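Local coordinates for Acarbose/maltose binding protein GacH (Streptomyces glaucescens, PDB 3K01), which binds acarbose and an acarbose homolog as the solute receptor of an ABC transporter, and probably also maltose, at residues V224-D227 with L228-K232. Numbering follows the deposited sequence.
Sequences VIKD and LVDSK
The last turns of helix 216-230 in this solute-binding protein carry an i to i+4 pair, K226 with D230, and a serine, S231, that bonds back to D227 near the C-terminal end of the helix. K226 sends CG anti to its backbone N (chi1 -171°), bends at chi2 (52°) and then runs extended, which carries its aliphatic part obliquely across the carboxylate of D230. K226 CG lies 3.7 Å from D230 OD2, and K226 CE comes within 3.6 Å of D230 OD1. The salt bridge from K226 NZ to D230 OD1 is long, 3.8 Å, and a water fills in for it, accepting from K226 NZ at 2.9 Å and donating to D230 OD1 at 2.7 Å. The same ammonium is hydrogen-bonded to the carbonyl O of L387, in helix 376-387.

Near the C-terminal end of the helix, D227 O takes two bonds from one residue: S231 N at 2.9 Å and S231 OG at 2.8 Å, arriving from opposite faces of the peptide plane. A chi1 of 68° places OG between the backbone N and carbonyl carbon of S231, where it can fold back on the preceding turn. K232 then leaves helical geometry with positive phi. The carboxylate of D227 turns to K167 of helix 163-177, with which OD2 forms a salt bridge. On the face turned toward helix 193-198, V224 and L228 lie alongside each other, V224 CG1 to L228 CD1 4.0 Å, and both also touch Y195.

With K226 NZ also giving hydrogen bonds to the water and to the L387 carbonyl, its direct attraction to D230 is probably modest and partly mediated by the water, whereas the doubly gripped D227 carbonyl ties D227 to S231 just before K232 turns to positive phi.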
loop_
_atom_site.group_PDB
_atom_site.type_symbol
_atom_site.label_atom_id
_atom_site.label_comp_id
_atom_site.label_asym_id
_atom_site.label_seq_id
_atom_site.Cartn_x
_atom_site.Cartn_y
_atom_site.Cartn_z
ATOM N N VAL A 224 9.378 -13.695 15.486
ATOM C CA VAL A 224 7.936 -14.001 15.408
ATOM C C VAL A 224 7.609 -14.822 14.178
ATOM O O VAL A 224 6.855 -15.808 14.264
ATOM C CB VAL A 224 7.112 -12.681 15.401
ATOM C CG1 VAL A 224 5.656 -12.902 14.905
ATOM C CG2 VAL A 224 7.113 -12.039 16.768
ATOM N N ILE A 225 8.159 -14.463 13.027
ATOM C CA ILE A 225 7.775 -15.189 11.826
ATOM C C ILE A 225 8.276 -16.631 11.881
ATOM O O ILE A 225 7.573 -17.559 11.477
ATOM C CB ILE A 225 8.199 -14.470 10.508
ATOM C CG1 ILE A 225 9.735 -14.421 10.314
ATOM C CG2 ILE A 225 7.547 -13.087 10.420
ATOM C CD1 ILE A 225 10.135 -13.861 8.956
ATOM N N LYS A 226 9.487 -16.826 12.399
ATOM C CA LYS A 226 9.998 -18.195 12.511
ATOM C C LYS A 226 9.218 -19.007 13.545
ATOM O O LYS A 226 8.953 -20.194 13.325
ATOM C CB LYS A 226 11.479 -18.144 12.884
ATOM C CG LYS A 226 12.213 -19.512 12.838
ATOM C CD LYS A 226 12.021 -20.231 11.524
ATOM C CE LYS A 226 13.010 -21.381 11.361
ATOM N NZ LYS A 226 12.660 -22.281 10.207
ATOM N N ASP A 227 8.834 -18.380 14.639
ATOM C CA ASP A 227 8.034 -19.052 15.647
ATOM C C ASP A 227 6.670 -19.453 15.082
ATOM O O ASP A 227 6.160 -20.535 15.411
ATOM C CB ASP A 227 7.837 -18.185 16.905
ATOM C CG ASP A 227 6.854 -18.805 17.895
ATOM O OD1 ASP A 227 7.208 -19.810 18.528
ATOM O OD2 ASP A 227 5.758 -18.268 18.016
ATOM N N LEU A 228 6.059 -18.606 14.266
ATOM C CA LEU A 228 4.754 -18.965 13.718
ATOM C C LEU A 228 4.828 -20.237 12.890
ATOM O O LEU A 228 3.954 -21.113 12.961
ATOM C CB LEU A 228 4.215 -17.801 12.901
ATOM C CG LEU A 228 3.596 -16.694 13.763
ATOM C CD1 LEU A 228 3.290 -15.470 12.933
ATOM C CD2 LEU A 228 2.292 -17.152 14.424
ATOM N N VAL A 229 5.899 -20.395 12.152
ATOM C CA VAL A 229 6.069 -21.601 11.339
ATOM C C VAL A 229 6.529 -22.785 12.198
ATOM O O VAL A 229 5.958 -23.887 12.103
ATOM C CB VAL A 229 7.013 -21.334 10.132
ATOM C CG1 VAL A 229 7.187 -22.575 9.323
ATOM C CG2 VAL A 229 6.461 -20.196 9.235
ATOM N N ASP A 230 7.495 -22.573 13.085
ATOM C CA ASP A 230 8.002 -23.675 13.917
ATOM C C ASP A 230 6.888 -24.271 14.758
ATOM O O ASP A 230 6.842 -25.489 14.955
ATOM C CB ASP A 230 9.045 -23.176 14.905
ATOM C CG ASP A 230 10.386 -22.974 14.301
ATOM O OD1 ASP A 230 10.651 -23.436 13.173
ATOM O OD2 ASP A 230 11.209 -22.353 15.031
ATOM N N SER A 231 6.014 -23.422 15.285
ATOM C CA SER A 231 4.934 -23.869 16.180
ATOM C C SER A 231 3.788 -24.499 15.423
ATOM O O SER A 231 2.854 -24.999 16.066
ATOM C CB SER A 231 4.391 -22.688 16.988
ATOM O OG SER A 231 3.723 -21.791 16.109
ATOM N N LYS A 232 3.830 -24.465 14.095
ATOM C CA LYS A 232 2.781 -25.027 13.239
ATOM C C LYS A 232 1.530 -24.172 13.138
ATOM O O LYS A 232 0.547 -24.614 12.524
ATOM C CB LYS A 232 2.424 -26.478 13.617
ATOM C CG LYS A 232 3.653 -27.403 13.594
ATOM C CD LYS A 232 3.275 -28.838 13.933
ATOM C CE LYS A 232 2.817 -28.938 15.360
ATOM N NZ LYS A 232 2.087 -30.222 15.584
HETATM O O HOH W 1 10.133 -23.627 10.541
#